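Local coordinates for mitogen-activated protein kinase kinase kinase 15 (Homo sapiens, PDB 6V0M) that phosphorylates serine and threonine residues of its targets as an apoptosis signal-regulating kinase, its sterile alpha-motif domain probably mediating complex formation with related kinases, at residues Lys5-Trp10 against Glu22-Glu27; Glu27-Ser32 against Arg44-Arg49; Ile38-Leu43 against Gly51-Leu56. All coordinates share one frame; numbering follows the deposited sequence.

Contact 1: Lys5-Trp10 against Glu22-Glu27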
loop_
_atom_site.group_PDB
_atom_site.type_symbol
_atom_site.label_atom_id
_atom_site.label_comp_id
_atom_site.label_asym_id
_atom_site.label_seq_id
_atom_site.Cartn_x
_atom_site.Cartn_y
_atom_site.Cartn_z
ATOM N N LYS A 5 -6.522 3.682 -10.709
ATOM C CA LYS A 5 -7.825 3.803 -10.041
ATOM C C LYS A 5 -7.934 2.716 -8.950
ATOM O O LYS A 5 -8.347 3.013 -7.834
ATOM C CB LYS A 5 -9.002 3.742 -10.991
ATOM C CG LYS A 5 -10.333 3.972 -10.274
ATOM C CD LYS A 5 -11.492 3.752 -11.207
ATOM C CE LYS A 5 -12.717 3.260 -10.442
ATOM N NZ LYS A 5 -13.157 4.224 -9.412
ATOM N N GLU A 6 -7.565 1.480 -9.273
ATOM C CA GLU A 6 -7.633 0.365 -8.289
ATOM C C GLU A 6 -6.731 0.611 -7.078
ATOM O O GLU A 6 -7.122 0.381 -5.933
ATOM C CB GLU A 6 -7.351 -1.005 -8.920
ATOM C CG GLU A 6 -6.001 -1.232 -9.584
ATOM C CD GLU A 6 -5.622 -2.728 -9.771
ATOM O OE1 GLU A 6 -6.502 -3.646 -9.713
ATOM O OE2 GLU A 6 -4.422 -2.993 -10.014
ATOM N N LEU A 7 -5.527 1.121 -7.345
ATOM C CA LEU A 7 -4.565 1.480 -6.315
ATOM C C LEU A 7 -5.109 2.591 -5.455
ATOM O O LEU A 7 -5.064 2.510 -4.251
ATOM C CB LEU A 7 -3.230 1.889 -6.961
ATOM C CG LEU A 7 -2.158 2.487 -6.014
ATOM C CD1 LEU A 7 -1.739 1.452 -5.014
ATOM C CD2 LEU A 7 -0.983 3.099 -6.757
ATOM N N ILE A 8 -5.546 3.683 -6.082
ATOM C CA ILE A 8 -6.039 4.859 -5.363
ATOM C C ILE A 8 -7.229 4.505 -4.448
ATOM O O ILE A 8 -7.273 4.921 -3.264
ATOM C CB ILE A 8 -6.366 5.949 -6.335
ATOM C CG1 ILE A 8 -5.055 6.509 -6.935
ATOM C CG2 ILE A 8 -7.185 7.066 -5.677
ATOM C CD1 ILE A 8 -5.255 7.504 -8.090
ATOM N N ASP A 9 -8.177 3.717 -4.978
ATOM C CA ASP A 9 -9.343 3.318 -4.204
ATOM C C ASP A 9 -8.968 2.504 -2.956
ATOM O O ASP A 9 -9.506 2.733 -1.884
ATOM C CB ASP A 9 -10.340 2.545 -5.064
ATOM C CG ASP A 9 -11.045 3.417 -6.084
ATOM O OD1 ASP A 9 -11.031 4.688 -5.976
ATOM O OD2 ASP A 9 -11.622 2.800 -7.011
ATOM N N TRP A 10 -8.021 1.570 -3.112
ATOM C CA TRP A 10 -7.544 0.710 -2.021
ATOM C C TRP A 10 -6.781 1.551 -0.956
ATOM O O TRP A 10 -7.001 1.384 0.240
ATOM C CB TRP A 10 -6.645 -0.412 -2.575
ATOM C CG TRP A 10 -6.143 -1.389 -1.541
ATOM C CD1 TRP A 10 -6.712 -2.536 -1.182
ATOM C CD2 TRP A 10 -4.960 -1.258 -0.740
ATOM N NE1 TRP A 10 -5.936 -3.205 -0.246
ATOM C CE2 TRP A 10 -4.873 -2.410 0.067
ATOM C CE3 TRP A 10 -3.934 -0.305 -0.676
ATOM C CZ2 TRP A 10 -3.824 -2.622 0.952
ATOM C CZ3 TRP A 10 -2.921 -0.506 0.207
ATOM C CH2 TRP A 10 -2.865 -1.685 1.004
ATOM N N GLU A 22 -0.573 10.763 -3.798
ATOM C CA GLU A 22 0.271 11.328 -4.877
ATOM C C GLU A 22 1.690 10.817 -4.857
ATOM O O GLU A 22 2.240 10.431 -5.894
ATOM C CB GLU A 22 0.268 12.854 -4.846
ATOM C CG GLU A 22 -1.033 13.441 -5.323
ATOM C CD GLU A 22 -1.129 14.949 -5.139
ATOM O OE1 GLU A 22 -0.086 15.566 -4.817
ATOM O OE2 GLU A 22 -2.242 15.507 -5.354
ATOM N N LYS A 23 2.271 10.759 -3.650
ATOM C CA LYS A 23 3.594 10.243 -3.457
ATOM C C LYS A 23 3.742 8.795 -3.926
ATOM O O LYS A 23 4.712 8.453 -4.679
ATOM C CB LYS A 23 4.001 10.372 -1.974
ATOM C CG LYS A 23 4.498 11.745 -1.642
ATOM C CD LYS A 23 4.623 11.961 -0.129
ATOM C CE LYS A 23 5.725 11.148 0.520
ATOM N NZ LYS A 23 5.500 11.126 2.008
ATOM N N ILE A 24 2.794 7.930 -3.521
ATOM C CA ILE A 24 2.844 6.555 -3.946
ATOM C C ILE A 24 2.683 6.352 -5.456
ATOM O O ILE A 24 3.424 5.588 -6.122
ATOM C CB ILE A 24 1.807 5.742 -3.139
ATOM C CG1 ILE A 24 2.293 5.774 -1.685
ATOM C CG2 ILE A 24 1.776 4.334 -3.644
ATOM C CD1 ILE A 24 1.310 5.154 -0.688
ATOM N N VAL A 25 1.724 7.092 -6.016
ATOM C CA VAL A 25 1.488 7.050 -7.466
ATOM C C VAL A 25 2.703 7.561 -8.230
ATOM O O VAL A 25 3.101 6.989 -9.249
ATOM C CB VAL A 25 0.207 7.848 -7.774
ATOM C CG1 VAL A 25 0.134 8.230 -9.275
ATOM C CG2 VAL A 25 -1.017 7.056 -7.251
ATOM N N GLU A 26 3.308 8.643 -7.754
ATOM C CA GLU A 26 4.506 9.212 -8.458
ATOM C C GLU A 26 5.664 8.249 -8.531
ATOM O O GLU A 26 6.435 8.321 -9.440
ATOM C CB GLU A 26 4.941 10.485 -7.782
ATOM C CG GLU A 26 3.970 11.614 -8.062
ATOM C CD GLU A 26 4.286 12.858 -7.258
ATOM O OE1 GLU A 26 5.199 12.800 -6.409
ATOM O OE2 GLU A 26 3.590 13.880 -7.456
ATOM N N GLU A 27 5.754 7.303 -7.578
ATOM C CA GLU A 27 6.758 6.247 -7.628
ATOM C C GLU A 27 6.411 5.090 -8.526
ATOM O O GLU A 27 7.247 4.225 -8.789
ATOM C CB GLU A 27 7.061 5.726 -6.214
ATOM C CG GLU A 27 7.696 6.689 -5.251
ATOM C CD GLU A 27 9.000 7.291 -5.764
ATOM O OE1 GLU A 27 9.835 6.608 -6.397
ATOM O OE2 GLU A 27 9.160 8.518 -5.592
#
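Val25 meets both Leu7 and Ile8 through a single methyl, CG2, so the contact turns on which branch of the valine points across. With CG1 anti to the backbone N (chi1 162°), CG2 takes the place beside that N, where it lies 4.0 Å from CD2 of Leu7 and 4.1 Å from CG1 of Ile8. The two partners therefore offer different parts of themselves: the leucine a terminal methyl, the isoleucine the methylene partway along its longer branch. Both side chains cross the valine at a slant. Leu7 has its CG anti to the backbone N (chi1 172°), which leads the side chain toward helix 18-26, where CD2 also approaches Ile24 CG2 at 4.3 Å. No hydrogen bond spans the segments; the 132 Å² buried between them is accounted for by these four aliphatic residues, of which Leu7 and Ile24 are buried in the domain. On another flank of helix 4-13, Lys5 NZ forms a salt bridge with Asp9 OD2 at 3.2 Å, meeting the syn lone pair of that oxygen, while Arg12 pairs with Asp9 OD1. The segment axes approach to 10.9 Å at 150°, a nearly antiparallel pairing of the first two helices of the five-helix sterile alpha-motif (SAM) fold.

Contact 2: Glu27-Ser32 against Arg44-Arg49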
loop_
_atom_site.group_PDB
_atom_site.type_symbol
_atom_site.label_atom_id
_atom_site.label_comp_id
_atom_site.label_asym_id
_atom_site.label_seq_id
_atom_site.Cartn_x
_atom_site.Cartn_y
_atom_site.Cartn_z
ATOM N N GLU A 27 5.754 7.303 -7.578
ATOM C CA GLU A 27 6.758 6.247 -7.628
ATOM C C GLU A 27 6.411 5.090 -8.526
ATOM O O GLU A 27 7.247 4.225 -8.789
ATOM C CB GLU A 27 7.061 5.726 -6.214
ATOM C CG GLU A 27 7.696 6.689 -5.251
ATOM C CD GLU A 27 9.000 7.291 -5.764
ATOM O OE1 GLU A 27 9.835 6.608 -6.397
ATOM O OE2 GLU A 27 9.160 8.518 -5.592
ATOM N N GLY A 28 5.190 5.064 -9.082
ATOM C CA GLY A 28 4.844 4.052 -10.047
ATOM C C GLY A 28 4.582 2.700 -9.360
ATOM O O GLY A 28 4.690 1.666 -9.963
ATOM N N TYR A 29 4.264 2.751 -8.075
ATOM C CA TYR A 29 3.739 1.518 -7.384
ATOM C C TYR A 29 2.386 1.120 -7.983
ATOM O O TYR A 29 1.547 1.932 -8.245
ATOM C CB TYR A 29 3.600 1.692 -5.889
ATOM C CG TYR A 29 4.874 1.742 -5.085
ATOM C CD1 TYR A 29 5.599 0.597 -4.813
ATOM C CD2 TYR A 29 5.350 2.917 -4.557
ATOM C CE1 TYR A 29 6.707 0.609 -4.024
ATOM C CE2 TYR A 29 6.530 2.954 -3.833
ATOM C CZ TYR A 29 7.205 1.781 -3.566
ATOM O OH TYR A 29 8.348 1.801 -2.851
ATOM N N THR A 30 2.200 -0.181 -8.164
ATOM C CA THR A 30 0.890 -0.759 -8.527
ATOM C C THR A 30 0.363 -1.376 -7.248
ATOM O O THR A 30 1.110 -1.620 -6.266
ATOM C CB THR A 30 1.038 -1.832 -9.600
ATOM O OG1 THR A 30 1.822 -2.915 -9.085
ATOM C CG2 THR A 30 1.720 -1.360 -10.856
ATOM N N LEU A 31 -0.931 -1.692 -7.286
ATOM C CA LEU A 31 -1.556 -2.382 -6.179
ATOM C C LEU A 31 -0.849 -3.716 -5.998
ATOM O O LEU A 31 -0.556 -4.130 -4.868
ATOM C CB LEU A 31 -3.053 -2.548 -6.427
ATOM C CG LEU A 31 -3.897 -3.172 -5.310
ATOM C CD1 LEU A 31 -3.654 -2.542 -3.994
ATOM C CD2 LEU A 31 -5.369 -3.035 -5.709
ATOM N N SER A 32 -0.523 -4.391 -7.103
ATOM C CA SER A 32 0.241 -5.648 -6.996
ATOM C C SER A 32 1.535 -5.513 -6.198
ATOM O O SER A 32 1.902 -6.366 -5.338
ATOM C CB SER A 32 0.540 -6.214 -8.378
ATOM O OG SER A 32 1.155 -7.437 -8.219
ATOM N N ARG A 44 8.611 3.341 5.099
ATOM C CA ARG A 44 9.380 4.299 5.884
ATOM C C ARG A 44 10.144 5.277 4.988
ATOM O O ARG A 44 10.221 6.487 5.261
ATOM C CB ARG A 44 10.292 3.602 6.866
ATOM C CG ARG A 44 9.495 2.744 7.876
ATOM C CD ARG A 44 9.951 2.748 9.313
ATOM N NE ARG A 44 8.807 2.917 10.248
ATOM C CZ ARG A 44 8.176 1.942 10.920
ATOM N NH1 ARG A 44 8.553 0.670 10.828
ATOM N NH2 ARG A 44 7.159 2.249 11.715
ATOM N N TYR A 45 10.707 4.761 3.893
ATOM C CA TYR A 45 11.467 5.629 2.971
ATOM C C TYR A 45 10.524 6.649 2.323
ATOM O O TYR A 45 10.919 7.791 2.053
ATOM C CB TYR A 45 12.204 4.775 1.918
ATOM C CG TYR A 45 13.078 5.532 0.997
ATOM C CD1 TYR A 45 14.340 5.949 1.392
ATOM C CD2 TYR A 45 12.643 5.848 -0.268
ATOM C CE1 TYR A 45 15.174 6.677 0.510
ATOM C CE2 TYR A 45 13.439 6.551 -1.154
ATOM C CZ TYR A 45 14.703 6.947 -0.761
ATOM O OH TYR A 45 15.463 7.669 -1.635
ATOM N N LEU A 46 9.268 6.252 2.081
ATOM C CA LEU A 46 8.258 7.161 1.558
ATOM C C LEU A 46 7.836 8.199 2.568
ATOM O O LEU A 46 7.092 9.090 2.225
ATOM C CB LEU A 46 7.018 6.380 1.120
ATOM C CG LEU A 46 7.164 5.531 -0.125
ATOM C CD1 LEU A 46 6.096 4.446 -0.088
ATOM C CD2 LEU A 46 7.028 6.482 -1.306
ATOM N N ARG A 47 8.325 8.065 3.802
ATOM C CA ARG A 47 7.944 8.923 4.929
ATOM C C ARG A 47 6.439 8.943 5.224
ATOM O O ARG A 47 5.880 9.999 5.603
ATOM C CB ARG A 47 8.469 10.342 4.751
ATOM C CG ARG A 47 9.981 10.337 4.615
ATOM C CD ARG A 47 10.419 11.738 4.376
ATOM N NE ARG A 47 11.868 11.864 4.356
ATOM C CZ ARG A 47 12.604 12.062 3.263
ATOM N NH1 ARG A 47 12.042 12.113 2.058
ATOM N NH2 ARG A 47 13.921 12.203 3.372
ATOM N N LEU A 48 5.829 7.758 5.185
ATOM C CA LEU A 48 4.463 7.592 5.628
ATOM C C LEU A 48 4.370 7.834 7.104
ATOM O O LEU A 48 5.243 7.431 7.881
ATOM C CB LEU A 48 3.853 6.245 5.265
ATOM C CG LEU A 48 3.752 5.632 3.876
ATOM C CD1 LEU A 48 2.662 4.567 3.915
ATOM C CD2 LEU A 48 3.486 6.672 2.848
ATOM N N ARG A 49 3.319 8.556 7.509
ATOM C CA ARG A 49 2.991 8.741 8.908
ATOM C C ARG A 49 2.538 7.403 9.529
ATOM O O ARG A 49 2.023 6.507 8.815
ATOM C CB ARG A 49 1.870 9.767 9.034
ATOM C CG ARG A 49 2.193 11.172 8.543
ATOM C CD ARG A 49 0.980 12.068 8.775
ATOM N NE ARG A 49 1.031 13.329 8.038
ATOM C CZ ARG A 49 0.432 13.573 6.863
ATOM N NH1 ARG A 49 -0.260 12.638 6.209
ATOM N NH2 ARG A 49 0.553 14.776 6.309
#
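Leu46 reaches across to Glu27 and Tyr29 with its two methyls divided between them, and following it outward from CB shows how. From CB, chi1 of -71° sets CG beside the backbone N and anti to the carbonyl carbon; neither CB nor CG comes within 4.2 Å of a side chain of the opposite segment. Beyond CG the branches part. CD1 lies 4.1 Å from Tyr29 CE2, an apolar contact in which the methyl meets the ring obliquely, the two side chains arriving from opposite directions. CD2 lies 4.0 Å from CG of Glu27, whose side chain slides past the leucine in the opposing sense. In the glutamate CG itself makes the touch, and the bend at chi2 swings the carboxylate aside, away from the methyl. Only 95 Å² is buried between the segments, and no hydrogen bond joins them. Beyond the pair, Tyr29 also packs on Ile24 and Asp42, and Leu46 O accepts a hydrogen bond from Lys23 NZ. Next to the touching residues, Gly28 (phi 76°) and Arg47 (phi 57°) each leave a helix at positive phi, with two bonds back into its last turn. The contact thus joins two helix ends, each closed by a Schellman motif, at the surface of the SAM-domain helical bundle.

Contact 3: Ile38-Leu43 against Gly51-Leu56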
loop_
_atom_site.group_PDB
_atom_site.type_symbol
_atom_site.label_atom_id
_atom_site.label_comp_id
_atom_site.label_asym_id
_atom_site.label_seq_id
_atom_site.Cartn_x
_atom_site.Cartn_y
_atom_site.Cartn_z
ATOM N N ILE A 38 6.317 -4.889 -1.634
ATOM C CA ILE A 38 6.910 -3.896 -0.736
ATOM C C ILE A 38 7.227 -4.421 0.650
ATOM O O ILE A 38 6.656 -5.424 1.135
ATOM C CB ILE A 38 6.069 -2.630 -0.575
ATOM C CG1 ILE A 38 4.743 -2.969 0.089
ATOM C CG2 ILE A 38 6.005 -1.927 -1.937
ATOM C CD1 ILE A 38 4.002 -1.861 0.697
ATOM N N THR A 39 8.221 -3.769 1.252
ATOM C CA THR A 39 8.607 -4.035 2.611
ATOM C C THR A 39 8.213 -2.856 3.422
ATOM O O THR A 39 7.959 -1.753 2.900
ATOM C CB THR A 39 10.095 -4.283 2.743
ATOM O OG1 THR A 39 10.822 -3.048 2.468
ATOM C CG2 THR A 39 10.523 -5.430 1.827
ATOM N N LYS A 40 8.228 -3.044 4.739
ATOM C CA LYS A 40 7.944 -1.938 5.635
ATOM C C LYS A 40 8.973 -0.818 5.406
ATOM O O LYS A 40 8.633 0.363 5.518
ATOM C CB LYS A 40 7.980 -2.426 7.064
ATOM C CG LYS A 40 6.814 -1.895 7.864
ATOM C CD LYS A 40 6.825 -2.390 9.296
ATOM C CE LYS A 40 7.112 -3.880 9.350
ATOM N NZ LYS A 40 6.696 -4.495 10.626
ATOM N N GLU A 41 10.223 -1.183 5.099
ATOM C CA GLU A 41 11.270 -0.190 4.860
ATOM C C GLU A 41 10.962 0.754 3.690
ATOM O O GLU A 41 11.282 1.953 3.737
ATOM C CB GLU A 41 12.627 -0.885 4.665
ATOM C CG GLU A 41 13.833 0.041 4.618
ATOM C CD GLU A 41 14.101 0.758 3.272
ATOM O OE1 GLU A 41 13.624 0.346 2.207
ATOM O OE2 GLU A 41 14.703 1.830 3.311
ATOM N N ASP A 42 10.287 0.232 2.664
ATOM C CA ASP A 42 9.823 1.052 1.501
ATOM C C ASP A 42 8.859 2.089 1.995
ATOM O O ASP A 42 8.971 3.230 1.589
ATOM C CB ASP A 42 9.109 0.208 0.434
ATOM C CG ASP A 42 10.048 -0.765 -0.258
ATOM O OD1 ASP A 42 11.108 -0.291 -0.720
ATOM O OD2 ASP A 42 9.745 -2.020 -0.320
ATOM N N LEU A 43 7.925 1.682 2.876
ATOM C CA LEU A 43 6.942 2.625 3.432
ATOM C C LEU A 43 7.625 3.727 4.281
ATOM O O LEU A 43 7.275 4.889 4.164
ATOM C CB LEU A 43 5.895 1.905 4.254
ATOM C CG LEU A 43 5.102 0.810 3.544
ATOM C CD1 LEU A 43 4.216 0.075 4.536
ATOM C CD2 LEU A 43 4.316 1.402 2.404
ATOM N N GLY A 51 0.214 6.133 11.553
ATOM C CA GLY A 51 -1.162 5.630 11.493
ATOM C C GLY A 51 -1.442 4.917 10.184
ATOM O O GLY A 51 -1.882 3.760 10.121
ATOM N N LEU A 52 -1.169 5.602 9.071
ATOM C CA LEU A 52 -1.384 5.005 7.773
ATOM C C LEU A 52 -0.459 3.820 7.559
ATOM O O LEU A 52 -0.883 2.807 7.009
ATOM C CB LEU A 52 -1.187 6.017 6.626
ATOM C CG LEU A 52 -1.266 5.431 5.228
ATOM C CD1 LEU A 52 -2.702 5.016 5.011
ATOM C CD2 LEU A 52 -0.834 6.542 4.247
ATOM N N LEU A 53 0.806 3.956 7.982
ATOM C CA LEU A 53 1.759 2.903 7.782
ATOM C C LEU A 53 1.286 1.654 8.532
ATOM O O LEU A 53 1.307 0.559 8.012
ATOM C CB LEU A 53 3.105 3.324 8.269
ATOM C CG LEU A 53 4.227 2.403 7.805
ATOM C CD1 LEU A 53 5.504 3.293 7.651
ATOM C CD2 LEU A 53 4.430 1.212 8.687
ATOM N N CYS A 54 0.764 1.877 9.725
ATOM C CA CYS A 54 0.282 0.741 10.594
ATOM C C CYS A 54 -0.880 0.021 9.918
ATOM O O CYS A 54 -0.820 -1.191 9.707
ATOM C CB CYS A 54 -0.083 1.312 11.893
ATOM S SG CYS A 54 -0.822 0.135 12.992
ATOM N N ARG A 55 -1.860 0.813 9.474
ATOM C CA ARG A 55 -3.047 0.338 8.771
ATOM C C ARG A 55 -2.749 -0.357 7.490
ATOM O O ARG A 55 -3.291 -1.443 7.183
ATOM C CB ARG A 55 -3.981 1.556 8.441
ATOM C CG ARG A 55 -4.723 1.930 9.683
ATOM C CD ARG A 55 -5.842 2.938 9.516
ATOM N NE ARG A 55 -5.421 4.028 8.726
ATOM C CZ ARG A 55 -5.007 5.199 9.158
ATOM N NH1 ARG A 55 -4.870 5.545 10.446
ATOM N NH2 ARG A 55 -4.646 6.042 8.249
ATOM N N LEU A 56 -1.914 0.295 6.671
ATOM C CA LEU A 56 -1.578 -0.229 5.394
ATOM C C LEU A 56 -0.807 -1.566 5.507
ATOM O O LEU A 56 -1.144 -2.565 4.831
ATOM C CB LEU A 56 -0.801 0.847 4.637
ATOM C CG LEU A 56 -0.723 0.622 3.159
ATOM C CD1 LEU A 56 -0.523 1.979 2.477
ATOM C CD2 LEU A 56 0.407 -0.346 2.958
#
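Packing of the short helix 40-45 against the start of the long C-terminal helix 50-70, part of the SAM-domain core, rests on Leu43 and Leu53. CD1 of Leu53 comes to 3.7 Å from CB of Leu43, and its CG lies 4.0 Å from CD1 of Leu43, so the two chains cross obliquely with branch against stem. The second methyl, CD2, turns to the aliphatic part of Lys40, 4.0 Å from CG, where the chains cross at about a right angle. Leu53 has its CG anti to the backbone N (chi1 -167°), which carries CG toward helix 40-45, where its two methyls part to Leu43 and Lys40. One turn on, CD2 of Leu56 approaches CD1 of Leu43 at 4.1 Å. Replacing Leu53 by an alanine removes CG and both methyls and would probably open a gap beside Leu43 and leave the Lys40 chain less restrained. No hydrogen bond crosses between the segments; within the first, Thr39 N donates to Asp42 OD2 at 2.8 Å and 171°, meeting the oxygen on its anti side, and Asp42 N returns a weak bond to Thr39 OG1. These reciprocal bonds make a capping box that starts the helix, while the leucines join it to the C-terminal helix of the SAM fold.

In the fold
Contact 1 closes before either of the others opens, pairing helices 4-13 and 18-26, while contacts 2 and 3 interleave along the chain and both draw on helix 40-45. Contact 2 lies between the others in space, its centre about 8 Å from each of theirs; the centres of contacts 1 and 3 are about 14 Å apart, on opposite sides of the chain's centre. Glu27 belongs to both contacts 1 and 2, and Tyr29 carries contact 2 on to Ile38 of contact 3. Trp10 also packs on Leu56, linking contacts 1 and 3 directly. Together they tie the first two helices to the fourth and fifth, consistent with one compact SAM domain.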